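Local coordinates for protein glycoside hydrolase family 81 (Clostridium thermocellum, PDB 6FOP) that probably hydrolyses internal linkages of beta-1,3-glucans such as laminarin, as a family 81 glycoside hydrolase linked to the cellulosome, at residues His56-Lys61 with Phe201-Leu206; Ile123-Met128 with Ala134-Thr139; Pro307-Lys312 with Ile581-Leu586. All blocks are in the same frame, centred on the assembly; numbering follows the deposited sequence.

Contact 1: residues His56-Lys61 with Phe201-Leu206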
loop_
_atom_site.group_PDB
_atom_site.type_symbol
_atom_site.label_atom_id
_atom_site.label_comp_id
_atom_site.label_asym_id
_atom_site.label_seq_id
_atom_site.Cartn_x
_atom_site.Cartn_y
_atom_site.Cartn_z
ATOM N N HIS A 56 11.182 7.091 -8.470
ATOM C CA HIS A 56 10.601 6.877 -9.811
ATOM C C HIS A 56 10.109 8.189 -10.442
ATOM O O HIS A 56 9.237 8.849 -9.883
ATOM C CB HIS A 56 9.447 5.860 -9.842
ATOM C CG HIS A 56 9.743 4.509 -9.255
ATOM N ND1 HIS A 56 8.813 3.849 -8.484
ATOM C CD2 HIS A 56 10.815 3.680 -9.335
ATOM C CE1 HIS A 56 9.299 2.680 -8.098
ATOM N NE2 HIS A 56 10.499 2.536 -8.625
ATOM N N PRO A 57 10.640 8.577 -11.601
ATOM C CA PRO A 57 11.571 7.788 -12.440
ATOM C C PRO A 57 13.013 7.697 -11.918
ATOM O O PRO A 57 13.785 6.885 -12.417
ATOM C CB PRO A 57 11.479 8.499 -13.797
ATOM C CG PRO A 57 11.167 9.917 -13.396
ATOM C CD PRO A 57 10.152 9.772 -12.304
ATOM N N LEU A 58 13.379 8.574 -10.996
ATOM C CA LEU A 58 14.740 8.592 -10.441
ATOM C C LEU A 58 14.924 7.659 -9.263
ATOM O O LEU A 58 13.979 7.389 -8.483
ATOM C CB LEU A 58 15.123 10.002 -9.969
ATOM C CG LEU A 58 15.215 11.067 -11.058
ATOM C CD1 LEU A 58 15.272 12.463 -10.465
ATOM C CD2 LEU A 58 16.428 10.874 -11.926
ATOM N N THR A 59 16.156 7.230 -9.081
ATOM C CA THR A 59 16.559 6.539 -7.879
ATOM C C THR A 59 17.781 7.196 -7.294
ATOM O O THR A 59 18.558 7.847 -8.017
ATOM C CB THR A 59 16.774 5.032 -8.110
ATOM O OG1 THR A 59 17.907 4.832 -8.949
ATOM C CG2 THR A 59 15.552 4.390 -8.777
ATOM N N PHE A 60 17.980 7.001 -5.996
ATOM C CA PHE A 60 19.038 7.705 -5.263
ATOM C C PHE A 60 19.709 6.801 -4.256
ATOM O O PHE A 60 19.141 5.778 -3.851
ATOM C CB PHE A 60 18.456 8.920 -4.500
ATOM C CG PHE A 60 17.635 9.839 -5.351
ATOM C CD1 PHE A 60 18.245 10.845 -6.092
ATOM C CD2 PHE A 60 16.235 9.704 -5.416
ATOM C CE1 PHE A 60 17.490 11.672 -6.898
ATOM C CE2 PHE A 60 15.485 10.528 -6.226
ATOM C CZ PHE A 60 16.118 11.542 -6.953
ATOM N N LYS A 61 20.886 7.182 -3.795
ATOM C CA LYS A 61 21.455 6.532 -2.626
ATOM C C LYS A 61 22.395 7.481 -1.935
ATOM O O LYS A 61 23.278 8.063 -2.578
ATOM C CB LYS A 61 22.191 5.240 -2.997
ATOM C CG LYS A 61 22.575 4.425 -1.753
ATOM C CD LYS A 61 23.311 3.134 -2.066
ATOM C CE LYS A 61 24.743 3.407 -2.451
ATOM N NZ LYS A 61 25.439 2.128 -2.771
ATOM N N PHE A 201 20.191 24.407 -6.572
ATOM C CA PHE A 201 20.742 23.620 -7.708
ATOM C C PHE A 201 19.764 22.480 -7.929
ATOM O O PHE A 201 19.332 21.868 -6.954
ATOM C CB PHE A 201 22.120 23.078 -7.339
ATOM C CG PHE A 201 22.798 22.303 -8.421
ATOM C CD1 PHE A 201 23.545 22.967 -9.392
ATOM C CD2 PHE A 201 22.681 20.926 -8.494
ATOM C CE1 PHE A 201 24.173 22.281 -10.385
ATOM C CE2 PHE A 201 23.320 20.218 -9.516
ATOM C CZ PHE A 201 24.056 20.908 -10.466
ATOM N N SER A 202 19.384 22.214 -9.178
ATOM C CA SER A 202 18.492 21.066 -9.438
ATOM C C SER A 202 18.967 20.271 -10.627
ATOM O O SER A 202 19.780 20.750 -11.425
ATOM C CB SER A 202 17.042 21.514 -9.628
ATOM O OG SER A 202 16.909 22.324 -10.771
ATOM N N ILE A 203 18.438 19.065 -10.757
ATOM C CA ILE A 203 18.721 18.188 -11.899
ATOM C C ILE A 203 17.383 17.625 -12.358
ATOM O O ILE A 203 16.411 17.606 -11.563
ATOM C CB ILE A 203 19.718 17.071 -11.559
ATOM C CG1 ILE A 203 19.136 16.025 -10.598
ATOM C CG2 ILE A 203 20.992 17.669 -10.978
ATOM C CD1 ILE A 203 18.326 14.904 -11.236
ATOM N N ALA A 204 17.313 17.191 -13.609
ATOM C CA ALA A 204 16.162 16.405 -14.097
ATOM C C ALA A 204 16.644 15.326 -14.979
ATOM O O ALA A 204 17.588 15.510 -15.749
ATOM C CB ALA A 204 15.149 17.239 -14.861
ATOM N N VAL A 205 15.969 14.190 -14.923
ATOM C CA VAL A 205 16.107 13.182 -15.963
ATOM C C VAL A 205 15.188 13.566 -17.132
ATOM O O VAL A 205 14.015 13.892 -16.937
ATOM C CB VAL A 205 15.842 11.749 -15.469
ATOM C CG1 VAL A 205 14.444 11.561 -14.867
ATOM C CG2 VAL A 205 16.073 10.746 -16.598
ATOM N N LEU A 206 15.773 13.624 -18.325
ATOM C CA LEU A 206 15.093 14.106 -19.521
ATOM C C LEU A 206 14.697 12.936 -20.386
ATOM O O LEU A 206 15.382 11.930 -20.404
ATOM C CB LEU A 206 16.044 15.013 -20.309
ATOM C CG LEU A 206 16.592 16.198 -19.526
ATOM C CD1 LEU A 206 17.687 16.902 -20.328
ATOM C CD2 LEU A 206 15.503 17.174 -19.140
#
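In the interior of a beta sandwich, Leu58 and Pro57 of 56-61 meet Val205 and Ile203 of 201-206. The contact is purely apolar. Leu58 and Val205 share most of it, Leu58 dividing its two methyls between two residues of the facing strand. CD2 lies 3.6 Å from Val205 CG1 and about as close to Val205 CB, the two side chains passing each other in opposite directions. The other methyl, CD1, reaches the end of the isoleucine and stops 4.0 Å from Ile203 CD1. In Leu58, CG stands anti to the carbonyl carbon (chi1 -64°), which sends the fork across to the other strand. Val205 answers with CG1, set between its own backbone N and carbonyl carbon at chi1 58°; this methyl also takes the ring of the proline, with Pro57 CG 4.0 Å from Val205 CG1.

Pro57 and Leu58 lead into strand 59-63 of one antiparallel sheet, while strand 200-206 belongs to another, so the two meet through side chains alone, and the nearest CA atoms, those of Leu58 and Val205, remain 7.3 Å apart. Pro57 follows a cis peptide bond in the tight connection from strand 53-54 to strand 59-63, where His56 N is bonded to Leu58 O at 2.8 Å. Around this pair of segments the apolar layer continues: Val69 of strand 66-70 touches both Leu58 and Ile203, and Phe60 packs on Ala134. At the bend the His56 imidazole is held on both nitrogens, ND1 by the Tyr264 hydroxyl and NE2 by the carbonyl of Gly557, while Val205 O is engaged by the hydroxyl of Tyr281.

Contact 2: residues Ile123-Met128 with Ala134-Thr139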
loop_
_atom_site.group_PDB
_atom_site.type_symbol
_atom_site.label_atom_id
_atom_site.label_comp_id
_atom_site.label_asym_id
_atom_site.label_seq_id
_atom_site.Cartn_x
_atom_site.Cartn_y
_atom_site.Cartn_z
ATOM N N ILE A 123 24.614 19.621 2.235
ATOM C CA ILE A 123 23.720 19.499 1.107
ATOM C C ILE A 123 22.344 19.102 1.691
ATOM O O ILE A 123 22.258 18.146 2.466
ATOM C CB ILE A 123 24.144 18.382 0.130
ATOM C CG1 ILE A 123 25.599 18.566 -0.301
ATOM C CG2 ILE A 123 23.217 18.363 -1.093
ATOM C CD1 ILE A 123 26.148 17.404 -1.082
ATOM N N LYS A 124 21.295 19.801 1.262
ATOM C CA LYS A 124 19.917 19.419 1.568
ATOM C C LYS A 124 19.295 19.006 0.265
ATOM O O LYS A 124 19.262 19.777 -0.685
ATOM C CB LYS A 124 19.138 20.565 2.188
ATOM C CG LYS A 124 17.739 20.124 2.657
ATOM C CD LYS A 124 17.105 21.243 3.477
ATOM C CE LYS A 124 15.750 20.890 4.035
ATOM N NZ LYS A 124 15.317 21.988 4.956
ATOM N N ALA A 125 18.849 17.752 0.208
ATOM C CA ALA A 125 18.284 17.161 -1.006
ATOM C C ALA A 125 16.793 16.894 -0.840
ATOM O O ALA A 125 16.376 16.354 0.201
ATOM C CB ALA A 125 19.000 15.871 -1.318
ATOM N N THR A 126 16.011 17.296 -1.837
ATOM C CA THR A 126 14.600 16.935 -1.919
ATOM C C THR A 126 14.454 15.899 -3.037
ATOM O O THR A 126 14.760 16.185 -4.208
ATOM C CB THR A 126 13.719 18.147 -2.237
ATOM O OG1 THR A 126 13.888 19.121 -1.209
ATOM C CG2 THR A 126 12.237 17.791 -2.337
ATOM N N LEU A 127 13.981 14.719 -2.628
ATOM C CA LEU A 127 13.740 13.558 -3.494
ATOM C C LEU A 127 12.224 13.354 -3.552
ATOM O O LEU A 127 11.558 13.419 -2.510
ATOM C CB LEU A 127 14.415 12.328 -2.945
ATOM C CG LEU A 127 15.842 12.519 -2.442
ATOM C CD1 LEU A 127 16.367 11.194 -1.899
ATOM C CD2 LEU A 127 16.773 13.123 -3.489
ATOM N N MET A 128 11.692 13.173 -4.762
ATOM C CA MET A 128 10.242 13.128 -4.925
ATOM C C MET A 128 9.803 11.991 -5.828
ATOM O O MET A 128 10.300 11.832 -6.956
ATOM C CB MET A 128 9.744 14.461 -5.457
ATOM C CG MET A 128 8.268 14.498 -5.805
ATOM S SD MET A 128 7.849 16.198 -6.125
ATOM C CE MET A 128 6.305 16.021 -6.954
ATOM N N ALA A 134 15.227 16.424 -9.073
ATOM C CA ALA A 134 15.665 16.395 -7.671
ATOM C C ALA A 134 16.246 17.779 -7.389
ATOM O O ALA A 134 16.857 18.399 -8.276
ATOM C CB ALA A 134 16.674 15.306 -7.375
ATOM N N TYR A 135 15.997 18.274 -6.188
ATOM C CA TYR A 135 16.292 19.663 -5.828
ATOM C C TYR A 135 17.275 19.705 -4.658
ATOM O O TYR A 135 17.172 18.908 -3.732
ATOM C CB TYR A 135 15.015 20.389 -5.418
ATOM C CG TYR A 135 13.842 20.232 -6.380
ATOM C CD1 TYR A 135 13.752 20.948 -7.545
ATOM C CD2 TYR A 135 12.824 19.329 -6.102
ATOM C CE1 TYR A 135 12.700 20.822 -8.408
ATOM C CE2 TYR A 135 11.755 19.183 -6.963
ATOM C CZ TYR A 135 11.676 19.896 -8.116
ATOM O OH TYR A 135 10.592 19.743 -8.964
ATOM N N PHE A 136 18.223 20.657 -4.710
ATOM C CA PHE A 136 19.296 20.716 -3.738
ATOM C C PHE A 136 19.560 22.144 -3.280
ATOM O O PHE A 136 19.450 23.087 -4.077
ATOM C CB PHE A 136 20.599 20.155 -4.337
ATOM C CG PHE A 136 20.476 18.745 -4.896
ATOM C CD1 PHE A 136 20.087 18.535 -6.202
ATOM C CD2 PHE A 136 20.732 17.650 -4.086
ATOM C CE1 PHE A 136 19.939 17.244 -6.705
ATOM C CE2 PHE A 136 20.584 16.362 -4.582
ATOM C CZ PHE A 136 20.200 16.171 -5.893
ATOM N N VAL A 137 19.951 22.267 -2.006
ATOM C CA VAL A 137 20.457 23.537 -1.476
ATOM C C VAL A 137 21.787 23.221 -0.804
ATOM O O VAL A 137 21.893 22.275 -0.020
ATOM C CB VAL A 137 19.468 24.172 -0.482
ATOM C CG1 VAL A 137 20.119 25.372 0.230
ATOM C CG2 VAL A 137 18.229 24.628 -1.229
ATOM N N PHE A 138 22.798 24.028 -1.137
ATOM C CA PHE A 138 24.164 23.880 -0.629
ATOM C C PHE A 138 24.508 24.967 0.393
ATOM O O PHE A 138 24.036 26.108 0.293
ATOM C CB PHE A 138 25.148 23.967 -1.805
ATOM C CG PHE A 138 25.217 22.713 -2.600
ATOM C CD1 PHE A 138 24.166 22.335 -3.437
ATOM C CD2 PHE A 138 26.309 21.894 -2.494
ATOM C CE1 PHE A 138 24.228 21.121 -4.114
ATOM C CE2 PHE A 138 26.376 20.699 -3.181
ATOM C CZ PHE A 138 25.347 20.325 -3.998
ATOM N N THR A 139 25.331 24.604 1.381
ATOM C CA THR A 139 26.035 25.593 2.168
ATOM C C THR A 139 27.529 25.218 2.213
ATOM O O THR A 139 27.912 24.054 2.085
ATOM C CB THR A 139 25.530 25.682 3.615
ATOM O OG1 THR A 139 25.963 24.522 4.360
ATOM C CG2 THR A 139 24.037 25.884 3.667
#
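Ile123, Tyr135 and Thr126 bury the most surface where strands 121-128 and 133-139 pair as an antiparallel beta hairpin. Ile123 sits opposite Phe138 in a non-hydrogen-bonded pair, and the two side chains point the same way. Its CG1 comes 3.7 Å from Phe138 CE2, while the branch methyl CG2 lies over one face of that ring, nearer its edge than its centre. The same CG2 is also 4.0 Å from Phe136 CD2. With CG1 beside the backbone N (chi1 -53°), CG2 falls anti to that nitrogen, where it meets both rings. Phe136 is filled in further by Ala125, whose CB is 3.7 Å from Phe136 CE2.

On the other face of the sheet, Thr126 and Tyr135 form a hydrogen-bonded pair. Thr126 N donates to Tyr135 O at 2.7 Å, almost straight at 176°, and Tyr135 N returns a longer bond of 3.1 Å to Thr126 O. Thr126 CG2 meets the tyrosine ring at its edge, near the ring plane, 4.1 Å from Tyr135 CD2. This leaves the hydroxyl OG1 to bond to Asp113 of the next strand. Two residues along, Lys124 and Val137 repeat the double backbone bond, with Lys124 N 2.8 Å from Val137 O; the extended lysine chain then runs away from the hairpin to a salt bridge with Asp105.

Both strands continue the sheet outward. Strand 111-118 bonds to the backbone of Ile123, Ala125 and Leu127, and strand 200-206 to that of Ala134 and Phe136. The face bearing Ile123, Ala125 and Phe136 turns to the opposing sheet of the sandwich, where Ile67 of strand 66-70 touches Ile123 and Phe136, and Phe60 and Phe62 of strand 59-63 touch Leu127.

Contact 3: residues Pro307-Lys312 with Ile581-Leu586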
loop_
_atom_site.group_PDB
_atom_site.type_symbol
_atom_site.label_atom_id
_atom_site.label_comp_id
_atom_site.label_asym_id
_atom_site.label_seq_id
_atom_site.Cartn_x
_atom_site.Cartn_y
_atom_site.Cartn_z
ATOM N N PRO A 307 -20.141 -7.356 4.546
ATOM C CA PRO A 307 -19.559 -7.946 5.767
ATOM C C PRO A 307 -19.483 -9.470 5.725
ATOM O O PRO A 307 -18.845 -10.064 6.578
ATOM C CB PRO A 307 -20.517 -7.478 6.868
ATOM C CG PRO A 307 -21.808 -7.286 6.164
ATOM C CD PRO A 307 -21.467 -6.773 4.799
ATOM N N ASN A 308 -20.147 -10.061 4.745
ATOM C CA ASN A 308 -20.229 -11.507 4.529
ATOM C C ASN A 308 -21.091 -11.727 3.302
ATOM O O ASN A 308 -21.884 -10.876 2.931
ATOM C CB ASN A 308 -20.857 -12.238 5.732
ATOM C CG ASN A 308 -22.222 -11.674 6.130
ATOM O OD1 ASN A 308 -22.319 -10.710 6.893
ATOM N ND2 ASN A 308 -23.283 -12.297 5.641
ATOM N N LEU A 309 -20.945 -12.902 2.674
ATOM C CA LEU A 309 -21.889 -13.312 1.653
ATOM C C LEU A 309 -23.216 -13.787 2.318
ATOM O O LEU A 309 -23.214 -14.229 3.467
ATOM C CB LEU A 309 -21.305 -14.421 0.778
ATOM C CG LEU A 309 -20.092 -14.023 -0.064
ATOM C CD1 LEU A 309 -19.639 -15.198 -0.901
ATOM C CD2 LEU A 309 -20.405 -12.834 -0.962
ATOM N N PRO A 310 -24.338 -13.592 1.619
ATOM C CA PRO A 310 -25.642 -13.983 2.184
ATOM C C PRO A 310 -25.823 -15.507 2.205
ATOM O O PRO A 310 -24.946 -16.253 1.783
ATOM C CB PRO A 310 -26.637 -13.321 1.223
ATOM C CG PRO A 310 -25.950 -13.351 -0.068
ATOM C CD PRO A 310 -24.488 -13.063 0.247
ATOM N N ASP A 311 -26.970 -15.947 2.722
ATOM C CA ASP A 311 -27.301 -17.377 2.793
ATOM C C ASP A 311 -28.070 -17.770 1.552
ATOM O O ASP A 311 -29.264 -17.976 1.603
ATOM C CB ASP A 311 -28.093 -17.672 4.060
ATOM C CG ASP A 311 -28.413 -19.133 4.230
ATOM O OD1 ASP A 311 -27.840 -20.004 3.540
ATOM O OD2 ASP A 311 -29.252 -19.407 5.100
ATOM N N LYS A 312 -27.366 -17.879 0.433
ATOM C CA LYS A 312 -27.979 -18.177 -0.861
ATOM C C LYS A 312 -27.348 -19.349 -1.598
ATOM O O LYS A 312 -27.713 -19.635 -2.723
ATOM C CB LYS A 312 -28.032 -16.935 -1.763
ATOM C CG LYS A 312 -28.885 -15.818 -1.204
ATOM C CD LYS A 312 -30.369 -16.185 -1.181
ATOM C CE LYS A 312 -31.157 -15.073 -0.517
ATOM N NZ LYS A 312 -32.614 -15.402 -0.351
ATOM N N ILE A 581 -9.406 -14.500 1.907
ATOM C CA ILE A 581 -10.555 -14.232 1.059
ATOM C C ILE A 581 -11.729 -13.846 1.961
ATOM O O ILE A 581 -12.187 -14.658 2.754
ATOM C CB ILE A 581 -10.845 -15.422 0.111
ATOM C CG1 ILE A 581 -9.617 -15.692 -0.795
ATOM C CG2 ILE A 581 -12.051 -15.130 -0.754
ATOM C CD1 ILE A 581 -9.763 -16.893 -1.711
ATOM N N THR A 582 -12.200 -12.600 1.837
ATOM C CA THR A 582 -13.334 -12.085 2.605
ATOM C C THR A 582 -14.400 -11.648 1.603
ATOM O O THR A 582 -14.185 -11.679 0.389
ATOM C CB THR A 582 -12.969 -10.894 3.519
ATOM O OG1 THR A 582 -12.879 -9.681 2.761
ATOM C CG2 THR A 582 -11.667 -11.149 4.302
ATOM N N ALA A 583 -15.524 -11.156 2.103
ATOM C CA ALA A 583 -16.544 -10.627 1.198
ATOM C C ALA A 583 -16.190 -9.262 0.613
ATOM O O ALA A 583 -17.018 -8.644 -0.051
ATOM C CB ALA A 583 -17.892 -10.582 1.907
ATOM N N ALA A 584 -14.980 -8.797 0.885
ATOM C CA ALA A 584 -14.373 -7.677 0.174
ATOM C C ALA A 584 -13.421 -8.141 -0.924
ATOM O O ALA A 584 -12.789 -7.309 -1.566
ATOM C CB ALA A 584 -13.690 -6.747 1.162
ATOM N N SER A 585 -13.325 -9.453 -1.166
ATOM C CA SER A 585 -12.336 -9.995 -2.105
ATOM C C SER A 585 -12.865 -10.218 -3.504
ATOM O O SER A 585 -12.166 -10.776 -4.352
ATOM C CB SER A 585 -11.709 -11.283 -1.584
ATOM O OG SER A 585 -10.992 -11.084 -0.383
ATOM N N LEU A 586 -14.071 -9.747 -3.793
ATOM C CA LEU A 586 -14.605 -9.928 -5.120
ATOM C C LEU A 586 -13.778 -9.226 -6.196
ATOM O O LEU A 586 -13.840 -9.611 -7.363
ATOM C CB LEU A 586 -16.065 -9.504 -5.192
ATOM C CG LEU A 586 -17.044 -10.325 -4.309
ATOM C CD1 LEU A 586 -18.425 -9.689 -4.277
ATOM C CD2 LEU A 586 -17.128 -11.778 -4.764
HETATM O O HOH W 1 -16.019 -11.466 5.172
#
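Ala583 presses its CB methyl against the backbone of Asn308, 3.6 Å from Asn308 CA and 3.7 Å from Asn308 N. The methyl is the centre of the contact: Leu309 adds its backbone N, 3.9 Å from Ala583 CB, and a looser touch from its CD2, 4.4 Å from the same atom. The asparagine side chain turns the other way, and its amide bonds to the backbone next door, Asn308 ND2 to Leu309 O at 2.9 Å, with the donor well above the carbonyl plane. Leu309 O also accepts from Gln358 on helix 339-359.

Neither segment is a regular helix or strand. The loop 307-312 precedes helix 317-329, whereas 581-586 connects helix 570-575 to helix 592-606 in the helical part of the enzyme, which family membership places among the (alpha/alpha)6 barrels. Ala583 is held up by a type I beta turn from Thr582 to Ser585, closed by Ser585 N to Thr582 O at 2.8 Å. Thr582 OG1 makes an ST turn by accepting from Ala584 N, and Ser585 OG accepts from Thr582 N in return. Trp652 of helix 646-659 touches both Leu309 and Leu586, so one tryptophan packs against both loops.

A water accepts a hydrogen bond from Ala583 N at 3.1 Å and donates a weak one to Pro307 O, which Gln429 also binds. The direct contact is thus a methyl laid on a backbone, with no charged group taking part, which implies that fit more than polar bonding joins these loops.

How the contacts relate
Contacts 1 and 2 are neighbours in the beta sandwich, their centres 11 Å apart. Strand 200-206 of contact 1 lies beside strand 133-139 of contact 2 in one antiparallel sheet, with Phe201 O 2.8 Å from Phe136 N. Along the chain the hairpin of contact 2 falls between the two segments of contact 1. Contact 2 is pairing within a sheet, contact 1 packing between sheets. Contact 3 comes later in sequence and on the opposite side of the chain's centre, its centre about 45 Å from that of contact 1 and 49 Å from that of contact 2. There loops bordering helices meet, so the set samples both the sandwich and the helical part.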